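PDB 3K50: putative S41 protease from Bacteroides fragilis NCTC 9343, which is of unknown function but probably acts as a serine peptidase of family S41, carrying a PDZ domain beside its putative protease domain. Local coordinates for residues A252-M255 against N256-L259; R263-D266 against K267-E270; M307-N310 against C311-Y315. All blocks are in the same frame, centred on the assembly; numbering follows the deposited sequence. Where two conformers were deposited one is given.

Contact 1 of 3, residues A252-M255 against N256-L259; sequences ADKM and NQLL
K254, M255, N256 and Q257 form a type II beta turn that leads the chain from the short 3-10 segment 252-254 into strand 258-263. One backbone bond closes it: Q257 N donates to K254 O over 3.0 Å, with a nearly straight N-H...O angle of 160°. M255, a selenomethionine, holds the second corner in an extended conformation, while N256 at the third has a positive phi of 81°. Asparagine suits that place because, glycine aside, it enters this region of the backbone map more readily than most residues. The side chain of Q257 then folds back over the turn. The turn itself puts Q257 CB 3.2 Å from K254 O, and a chi1 of -63°, with CG beside its own backbone N, brings Q257 CG to 3.3 Å from K254 O as well. K254 and Q257 cross at a slant, and the aliphatic part of K254 also lies against Y315. At the start of the turn, K254 NZ points back to D253 OD1, a long salt bridge of 3.9 Å, and M255 N makes a weak bond to A252 O. The backbones of N256 and Q257 bond with that of F277. The chemistry is that of a surface corner: a backbone bond defines its shape, methylenes may partly screen that bond, and the long salt bridge probably adds little.

Contact 2 of 3, residues R263-D266 against K267-E270; sequences RYSD and KRVE
The ring of Y264 meets R268 obliquely: R268 O lies 3.7 Å from Y264 CG and closer still, at 3.2 Å, to Y264 CB. Y264 CB and R268 CB pack 3.8 Å apart, while the phenol runs on past the turn to V348 and C349 of strand 342-352, its OH bonded to K333. The other flat group is the guanidinium of R268; in the conformer described, its NH1 lies 3.3 Å from E270 OE1 and its NH2 has E26 as a second carboxylate partner. Both residues belong to the connection between the antiparallel strands 258-263 and 273-276, where S265 to R268 make a type I beta turn. R268 N donates to S265 O over 3.0 Å, approaching from above the carbonyl plane. S265 OG, placed between its backbone N and carbonyl carbon (chi1 75°), accepts from K267 N at 3.1 Å, which makes an ST turn. Serine suits this first position because its short hydroxyl can reach the amide two residues on. A water donates to D266 O. D266 pairs with Y30 and R31, and K267 gives NZ to R24 O and lies in a cation-pi contact with Y30. Serine and backbone bonds therefore set the turn, and the side chains of D266, K267 and R268 join it to residues of the N-terminal region, among them R24, E26, Y30 and R31.

Contact 3 of 3, residues M307-N310 against C311-Y315; sequences MVIN and CLNPY
M307 and C311 meet one helical turn apart, the selenium SE of the selenomethionine M307 resting 3.9 Å from C311 SG. C311 has its sulfur beside its own backbone N (chi1 -67°), which also brings SG to 3.3 Å from M307 O, the acceptor of the C311 N bond. On another flank V308 and L312 run alongside each other in a common direction, with V308 CG1 3.7 Å from L312 CD1. The backbone beneath is regular: C311 N, L312 N and N313 N each bond to the carbonyl oxygen four residues earlier. This is helix 304-312, the helix of the beta-alpha-beta unit made with strands 292-297 and 317-322. Near its C-terminal end P314 has no amide hydrogen to give; its CD sits 3.2 Å from N310 O, which instead accepts from N353 ND2. Here the asparagines supply polar links: a water donates to N310 OD1 over 2.9 Å and accepts from N313 ND2 at 2.8 Å, while N310 ND2 bonds to K357 O. The chain then brings Y315 round so that C311 O lies in plane at its ring edge, and F277 meets it edge-to-face. Farther out, L239 and A242 of helix 239-249 touch M307, C246 of that helix touches L312, L259 and A260 of strand 258-263 pack on M307 and C311, and L320 and V318 of strand 317-322 back I309, L312 and N313.

In the fold
Contact 3 is the buried one, its centre about 17 Å from the centre of the chain; contacts 1 and 2 are surface turns, about 26 and 27 Å out. The two turns lie at either end of strand 258-263, their centres about 25 Å apart. All three use backbone bonds; the turns add polar or charged side chains, whereas contact 3 adds mainly apolar packing of a (seleno)methionine, a cysteine and branched aliphatic side chains, its asparagines being the polar part. Contact 1 touches contact 3 directly: L258 O and Y315 OH are 2.6 Å apart, a probable hydrogen bond, and K254 packs on Y315. Contact 2 stays about 11 Å from contact 3 at the nearest atoms and turns toward the N-terminal region instead.

Contact 1 of 3, residues A252-M255 against N256-L259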
ATOM      1  N   ALA A 252      -8.233  19.473 -15.373  1.00 31.73           N
ATOM      2  CA  ALA A 252      -9.653  19.639 -15.641  1.00 29.69           C
ATOM      3  C   ALA A 252     -10.020  19.448 -17.128  1.00 34.56           C
ATOM      4  O   ALA A 252     -11.093  18.950 -17.458  1.00 37.17           O
ATOM      5  CB  ALA A 252     -10.074  21.038 -15.135  1.00 27.21           C
ATOM      6  N   ASP A 253      -9.138  19.775 -18.056  1.00 34.56           N
ATOM      7  CA  ASP A 253      -9.500  19.513 -19.450  1.00 35.49           C
ATOM      8  C   ASP A 253      -9.478  18.023 -19.851  1.00 35.91           C
ATOM      9  O   ASP A 253      -9.750  17.682 -21.025  1.00 37.65           O
ATOM     10  CB  ASP A 253      -8.660  20.372 -20.416  1.00 36.57           C
ATOM     11  CG  ASP A 253      -7.163  20.095 -20.348  1.00 43.96           C
ATOM     12  OD1 ASP A 253      -6.686  19.255 -19.558  1.00 42.65           O
ATOM     13  OD2 ASP A 253      -6.443  20.774 -21.100  1.00 49.34           O
ATOM     14  N   LYS A 254      -9.127  17.129 -18.928  1.00 32.78           N
ATOM     15  CA  LYS A 254      -9.109  15.700 -19.220  1.00 31.80           C
ATOM     16  C   LYS A 254     -10.385  14.967 -18.855  1.00 32.28           C
ATOM     17  O   LYS A 254     -10.513  13.762 -19.129  1.00 29.89           O
ATOM     18  CB  LYS A 254      -7.940  14.987 -18.512  1.00 31.25           C
ATOM     19  CG  LYS A 254      -6.547  15.564 -18.785  1.00 38.06           C
ATOM     20  CD  LYS A 254      -6.236  15.809 -20.208  1.00 32.76           C
ATOM     21  CE  LYS A 254      -4.818  16.362 -20.355  1.00 43.45           C
ATOM     22  NZ  LYS A 254      -4.493  16.837 -21.714  1.00 35.14           N
HETATM   23  N   MSE A 255     -11.357  15.672 -18.295  1.00 33.29           N
HETATM   24  CA  MSE A 255     -12.556  15.007 -17.907  1.00 30.60           C
HETATM   25  C   MSE A 255     -13.140  14.290 -19.102  1.00 31.81           C
HETATM   26  O   MSE A 255     -13.181  14.849 -20.205  1.00 28.61           O
HETATM   27  CB  MSE A 255     -13.574  15.977 -17.331  1.00 30.86           C
HETATM   28  CG  MSE A 255     -13.162  16.644 -16.000  1.00 32.34           C
HETATM   29 SE   MSE A 255     -12.758  15.289 -14.589  0.75 27.20          SE
HETATM   30  CE  MSE A 255     -10.886  15.217 -14.691  1.00 30.68           C
ATOM     31  N   ASN A 256     -13.575  13.046 -18.842  1.00 29.32           N
ATOM     32  CA  ASN A 256     -14.257  12.166 -19.795  1.00 27.42           C
ATOM     33  C   ASN A 256     -13.336  11.444 -20.756  1.00 30.32           C
ATOM     34  O   ASN A 256     -13.787  10.620 -21.511  1.00 24.70           O
ATOM     35  CB  ASN A 256     -15.396  12.868 -20.552  1.00 30.51           C
ATOM     36  CG  ASN A 256     -16.474  13.418 -19.637  1.00 30.97           C
ATOM     37  OD1 ASN A 256     -16.935  14.556 -19.798  1.00 36.33           O
ATOM     38  ND2 ASN A 256     -16.942  12.591 -18.746  1.00 23.87           N
ATOM     39  N   GLN A 257     -12.039  11.710 -20.674  1.00 30.24           N
ATOM     40  CA  GLN A 257     -11.058  10.992 -21.477  1.00 30.95           C
ATOM     41  C   GLN A 257     -10.802   9.612 -20.887  1.00 30.24           C
ATOM     42  O   GLN A 257     -11.022   9.386 -19.701  1.00 30.20           O
ATOM     43  CB  GLN A 257      -9.775  11.849 -21.606  1.00 30.96           C
ATOM     44  CG  GLN A 257     -10.119  13.179 -22.381  1.00 30.44           C
ATOM     45  CD  GLN A 257      -8.943  14.029 -22.789  1.00 35.60           C
ATOM     46  OE1 GLN A 257      -8.996  15.271 -22.723  1.00 51.07           O
ATOM     47  NE2 GLN A 257      -7.905  13.398 -23.207  1.00 26.45           N
ATOM     48  N   LEU A 258     -10.307   8.696 -21.716  1.00 29.09           N
ATOM     49  CA  LEU A 258     -10.009   7.339 -21.278  1.00 29.29           C
ATOM     50  C   LEU A 258      -8.874   7.282 -20.228  1.00 29.70           C
ATOM     51  O   LEU A 258      -7.847   7.904 -20.389  1.00 29.18           O
ATOM     52  CB  LEU A 258      -9.633   6.442 -22.498  1.00 30.71           C
ATOM     53  CG  LEU A 258     -10.813   6.029 -23.422  1.00 40.19           C
ATOM     54  CD1 LEU A 258     -10.230   5.448 -24.737  1.00 39.39           C
ATOM     55  CD2 LEU A 258     -11.847   5.047 -22.744  1.00 31.61           C
ATOM     56  N   LEU A 259      -9.091   6.530 -19.155  1.00 28.48           N
ATOM     57  CA  LEU A 259      -8.128   6.413 -18.096  1.00 27.59           C
ATOM     58  C   LEU A 259      -7.510   5.015 -18.064  1.00 26.17           C
ATOM     59  O   LEU A 259      -6.319   4.858 -17.898  1.00 29.94           O
ATOM     60  CB  LEU A 259      -8.779   6.690 -16.746  1.00 27.64           C
ATOM     61  CG  LEU A 259      -7.838   6.500 -15.545  1.00 31.80           C
ATOM     62  CD1 LEU A 259      -6.796   7.602 -15.499  1.00 30.94           C
ATOM     63  CD2 LEU A 259      -8.689   6.392 -14.260  1.00 28.93           C
TER

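Contact 2 of 3, residues R263-D266 against K267-E270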
ATOM      1  N   ARG A 263      -9.013  -5.393 -19.631  1.00 27.45           N
ATOM      2  CA  ARG A 263      -9.156  -6.468 -20.594  1.00 26.58           C
ATOM      3  C   ARG A 263      -8.926  -7.867 -19.981  1.00 28.21           C
ATOM      4  O   ARG A 263      -7.829  -8.212 -19.519  1.00 28.60           O
ATOM      5  CB  ARG A 263      -8.240  -6.174 -21.754  1.00 29.06           C
ATOM      6  CG  ARG A 263      -8.533  -4.832 -22.427  1.00 25.09           C
ATOM      7  CD  ARG A 263      -9.887  -4.873 -23.082  1.00 26.59           C
ATOM      8  NE  ARG A 263     -10.217  -3.704 -23.911  1.00 28.12           N
ATOM      9  CZ  ARG A 263     -10.913  -2.649 -23.497  1.00 28.29           C
ATOM     10  NH1 ARG A 263     -11.360  -2.565 -22.252  1.00 30.12           N
ATOM     11  NH2 ARG A 263     -11.166  -1.695 -24.351  1.00 31.31           N
ATOM     12  N   TYR A 264     -10.016  -8.625 -19.950  1.00 29.29           N
ATOM     13  CA  TYR A 264     -10.073  -9.978 -19.395  1.00 29.45           C
ATOM     14  C   TYR A 264      -9.677 -11.021 -20.462  1.00 29.89           C
ATOM     15  O   TYR A 264      -9.323 -10.654 -21.580  1.00 29.28           O
ATOM     16  CB  TYR A 264     -11.483 -10.222 -18.857  1.00 28.27           C
ATOM     17  CG  TYR A 264     -11.786  -9.398 -17.620  1.00 30.04           C
ATOM     18  CD1 TYR A 264     -12.077  -8.042 -17.712  1.00 25.27           C
ATOM     19  CD2 TYR A 264     -11.850  -9.987 -16.375  1.00 31.00           C
ATOM     20  CE1 TYR A 264     -12.368  -7.273 -16.600  1.00 29.39           C
ATOM     21  CE2 TYR A 264     -12.140  -9.201 -15.234  1.00 31.86           C
ATOM     22  CZ  TYR A 264     -12.391  -7.855 -15.370  1.00 26.04           C
ATOM     23  OH  TYR A 264     -12.677  -7.087 -14.260  1.00 33.24           O
ATOM     24  N   SER A 265      -9.779 -12.310 -20.140  1.00 29.84           N
ATOM     25  CA  SER A 265      -9.395 -13.393 -21.072  1.00 29.95           C
ATOM     26  C   SER A 265     -10.487 -13.540 -22.122  1.00 30.34           C
ATOM     27  O   SER A 265     -11.534 -12.929 -21.992  1.00 30.40           O
ATOM     28  CB  SER A 265      -9.282 -14.721 -20.343  1.00 25.34           C
ATOM     29  OG  SER A 265     -10.612 -15.243 -20.044  1.00 24.75           O
ATOM     30  N   ASP A 266     -10.265 -14.376 -23.130  1.00 33.72           N
ATOM     31  CA  ASP A 266     -11.288 -14.606 -24.162  1.00 34.45           C
ATOM     32  C   ASP A 266     -12.562 -15.282 -23.662  1.00 37.46           C
ATOM     33  O   ASP A 266     -13.501 -15.353 -24.392  1.00 40.73           O
ATOM     34  CB  ASP A 266     -10.730 -15.292 -25.404  1.00 40.13           C
ATOM     35  CG  ASP A 266     -10.048 -16.647 -25.139  1.00 42.93           C
ATOM     36  OD1 ASP A 266     -10.301 -17.308 -24.122  1.00 35.30           O
ATOM     37  OD2 ASP A 266      -9.243 -17.036 -26.020  1.00 38.25           O
ATOM     38  N   LYS A 267     -12.596 -15.757 -22.429  1.00 33.65           N
ATOM     39  CA  LYS A 267     -13.787 -16.319 -21.848  1.00 37.81           C
ATOM     40  C   LYS A 267     -14.572 -15.273 -21.063  1.00 36.38           C
ATOM     41  O   LYS A 267     -15.655 -15.590 -20.599  1.00 37.32           O
ATOM     42  CB  LYS A 267     -13.452 -17.425 -20.813  1.00 36.46           C
ATOM     43  CG  LYS A 267     -13.035 -18.799 -21.361  1.00 34.96           C
ATOM     44  CD  LYS A 267     -12.521 -19.642 -20.226  1.00 37.30           C
ATOM     45  CE  LYS A 267     -12.560 -21.117 -20.551  1.00 44.60           C
ATOM     46  NZ  LYS A 267     -11.898 -21.909 -19.495  1.00 42.17           N
ATOM     47  N   ARG A 268     -13.975 -14.106 -20.785  0.70 34.06           N
ATOM     48  CA  ARG A 268     -14.616 -13.106 -19.930  0.70 33.53           C
ATOM     49  C   ARG A 268     -14.649 -11.689 -20.534  0.70 31.13           C
ATOM     50  O   ARG A 268     -14.504 -10.674 -19.850  0.70 30.72           O
ATOM     51  CB  ARG A 268     -13.953 -13.135 -18.539  0.70 36.97           C
ATOM     52  CG  ARG A 268     -14.301 -14.368 -17.661  0.70 40.74           C
ATOM     53  CD  ARG A 268     -15.780 -14.310 -17.171  0.70 51.50           C
ATOM     54  NE  ARG A 268     -16.227 -15.480 -16.393  0.70 53.95           N
ATOM     55  CZ  ARG A 268     -17.479 -15.661 -15.937  0.70 62.44           C
ATOM     56  NH1 ARG A 268     -18.443 -14.768 -16.154  0.70 68.25           N
ATOM     57  NH2 ARG A 268     -17.785 -16.744 -15.245  0.70 54.80           N
ATOM     58  N   VAL A 269     -14.903 -11.647 -21.848  0.50 29.49           N
ATOM     59  CA  VAL A 269     -15.043 -10.388 -22.638  0.50 31.52           C
ATOM     60  C   VAL A 269     -16.134  -9.479 -22.075  0.50 33.08           C
ATOM     61  O   VAL A 269     -15.974  -8.253 -22.029  0.50 32.90           O
ATOM     62  CB  VAL A 269     -15.337 -10.636 -24.174  0.50 30.36           C
ATOM     63  CG1 VAL A 269     -16.719 -11.317 -24.440  0.50 25.94           C
ATOM     64  CG2 VAL A 269     -15.268  -9.337 -24.940  0.50 34.44           C
ATOM     65  N   GLU A 270     -17.226 -10.097 -21.631  1.00 34.03           N
ATOM     66  CA  GLU A 270     -18.349  -9.418 -20.979  1.00 36.76           C
ATOM     67  C   GLU A 270     -17.892  -8.517 -19.845  1.00 35.35           C
ATOM     68  O   GLU A 270     -18.525  -7.466 -19.616  1.00 33.27           O
ATOM     69  CB  GLU A 270     -19.352 -10.456 -20.413  1.00 38.10           C
ATOM     70  CG  GLU A 270     -18.735 -11.242 -19.149  1.00 49.93           C
ATOM     71  CD  GLU A 270     -19.125 -12.725 -18.996  1.00 54.06           C
ATOM     72  OE1 GLU A 270     -20.151 -13.031 -18.332  1.00 80.89           O
ATOM     73  OE2 GLU A 270     -18.345 -13.594 -19.473  1.00 61.37           O
TER
HETATM   74  O   HOH W   1     -16.054 -14.349 -23.651  1.00 53.88           O

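Contact 3 of 3, residues M307-N310 against C311-Y315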
HETATM    1  N   MSE A 307      -1.211   1.271 -10.935  1.00 31.65           N
HETATM    2  CA  MSE A 307      -2.194   1.663 -11.974  1.00 31.98           C
HETATM    3  C   MSE A 307      -2.383   3.166 -12.023  1.00 30.67           C
HETATM    4  O   MSE A 307      -2.509   3.739 -13.100  1.00 29.39           O
HETATM    5  CB  MSE A 307      -3.522   0.957 -11.705  1.00 33.38           C
HETATM    6  CG  MSE A 307      -4.731   1.312 -12.640  1.00 35.64           C
HETATM    7 SE   MSE A 307      -5.567   3.107 -12.366  0.75 42.24          SE
HETATM    8  CE  MSE A 307      -7.570   2.856 -12.970  1.00 34.80           C
ATOM      9  N   VAL A 308      -2.361   3.811 -10.865  1.00 28.99           N
ATOM     10  CA  VAL A 308      -2.501   5.234 -10.802  1.00 28.89           C
ATOM     11  C   VAL A 308      -1.339   5.890 -11.486  1.00 28.72           C
ATOM     12  O   VAL A 308      -1.494   6.844 -12.261  1.00 29.35           O
ATOM     13  CB  VAL A 308      -2.583   5.736  -9.321  1.00 30.56           C
ATOM     14  CG1 VAL A 308      -2.455   7.253  -9.291  1.00 32.45           C
ATOM     15  CG2 VAL A 308      -3.865   5.225  -8.702  1.00 25.88           C
ATOM     16  N   ILE A 309      -0.163   5.399 -11.219  1.00 27.48           N
ATOM     17  CA  ILE A 309       1.024   5.921 -11.893  1.00 27.21           C
ATOM     18  C   ILE A 309       0.954   5.692 -13.396  1.00 29.26           C
ATOM     19  O   ILE A 309       1.164   6.611 -14.193  1.00 29.60           O
ATOM     20  CB  ILE A 309       2.355   5.285 -11.356  1.00 28.95           C
ATOM     21  CG1 ILE A 309       2.546   5.630  -9.856  1.00 28.82           C
ATOM     22  CG2 ILE A 309       3.537   5.689 -12.238  1.00 25.69           C
ATOM     23  CD1 ILE A 309       3.642   4.736  -9.130  1.00 28.52           C
ATOM     24  N   ASN A 310       0.687   4.470 -13.796  1.00 27.23           N
ATOM     25  CA  ASN A 310       0.663   4.170 -15.226  1.00 28.94           C
ATOM     26  C   ASN A 310      -0.360   4.990 -16.068  1.00 27.57           C
ATOM     27  O   ASN A 310      -0.087   5.368 -17.210  1.00 29.03           O
ATOM     28  CB  ASN A 310       0.359   2.662 -15.417  1.00 26.68           C
ATOM     29  CG  ASN A 310       0.479   2.243 -16.868  1.00 27.47           C
ATOM     30  OD1 ASN A 310       1.511   2.518 -17.492  1.00 36.02           O
ATOM     31  ND2 ASN A 310      -0.592   1.598 -17.431  1.00 28.86           N
ATOM     32  N   CYS A 311      -1.573   5.108 -15.522  1.00 28.41           N
ATOM     33  CA  CYS A 311      -2.720   5.763 -16.122  1.00 28.05           C
ATOM     34  C   CYS A 311      -2.700   7.261 -16.073  1.00 30.86           C
ATOM     35  O   CYS A 311      -3.225   7.910 -16.986  1.00 29.28           O
ATOM     36  CB  CYS A 311      -3.986   5.233 -15.467  1.00 32.78           C
ATOM     37  SG  CYS A 311      -4.155   3.434 -15.933  1.00 36.66           S
ATOM     38  N   LEU A 312      -2.116   7.836 -15.029  1.00 27.76           N
ATOM     39  CA  LEU A 312      -1.881   9.283 -15.060  1.00 31.10           C
ATOM     40  C   LEU A 312      -0.678   9.722 -15.941  1.00 31.40           C
ATOM     41  O   LEU A 312      -0.692  10.853 -16.457  1.00 31.28           O
ATOM     42  CB  LEU A 312      -1.688   9.847 -13.680  1.00 31.97           C
ATOM     43  CG  LEU A 312      -2.893   9.763 -12.772  1.00 29.15           C
ATOM     44  CD1 LEU A 312      -2.457  10.330 -11.434  1.00 35.90           C
ATOM     45  CD2 LEU A 312      -4.083  10.519 -13.392  1.00 25.81           C
ATOM     46  N   ASN A 313       0.336   8.862 -16.103  1.00 31.17           N
ATOM     47  CA  ASN A 313       1.548   9.164 -16.940  1.00 33.47           C
ATOM     48  C   ASN A 313       1.308   9.854 -18.274  1.00 35.63           C
ATOM     49  O   ASN A 313       2.010  10.820 -18.587  1.00 35.17           O
ATOM     50  CB  ASN A 313       2.432   7.900 -17.204  1.00 32.35           C
ATOM     51  CG  ASN A 313       3.593   7.756 -16.200  1.00 36.86           C
ATOM     52  OD1 ASN A 313       4.045   8.759 -15.662  1.00 33.73           O
ATOM     53  ND2 ASN A 313       4.125   6.523 -16.006  1.00 33.11           N
ATOM     54  N   PRO A 314       0.397   9.327 -19.096  1.00 33.99           N
ATOM     55  CA  PRO A 314       0.108   9.957 -20.405  1.00 35.30           C
ATOM     56  C   PRO A 314      -0.562  11.318 -20.359  1.00 34.13           C
ATOM     57  O   PRO A 314      -0.566  12.012 -21.360  1.00 31.56           O
ATOM     58  CB  PRO A 314      -0.887   8.984 -21.052  1.00 35.26           C
ATOM     59  CG  PRO A 314      -0.751   7.724 -20.310  1.00 35.51           C
ATOM     60  CD  PRO A 314      -0.326   8.057 -18.944  1.00 34.19           C
ATOM     61  N   TYR A 315      -1.136  11.686 -19.218  1.00 29.86           N
ATOM     62  CA  TYR A 315      -1.917  12.909 -19.124  1.00 32.95           C
ATOM     63  C   TYR A 315      -1.342  14.060 -18.305  1.00 34.39           C
ATOM     64  O   TYR A 315      -1.912  15.136 -18.320  1.00 34.47           O
ATOM     65  CB  TYR A 315      -3.253  12.568 -18.490  1.00 30.09           C
ATOM     66  CG  TYR A 315      -4.142  11.787 -19.382  1.00 27.43           C
ATOM     67  CD1 TYR A 315      -4.797  12.414 -20.432  1.00 32.88           C
ATOM     68  CD2 TYR A 315      -4.344  10.408 -19.195  1.00 30.47           C
ATOM     69  CE1 TYR A 315      -5.633  11.691 -21.289  1.00 30.26           C
ATOM     70  CE2 TYR A 315      -5.169   9.670 -20.077  1.00 29.97           C
ATOM     71  CZ  TYR A 315      -5.836  10.339 -21.086  1.00 33.57           C
ATOM     72  OH  TYR A 315      -6.673   9.673 -21.929  1.00 28.97           O
TER
HETATM   73  O   HOH W   2       3.582   4.543 -17.848  1.00 25.68           O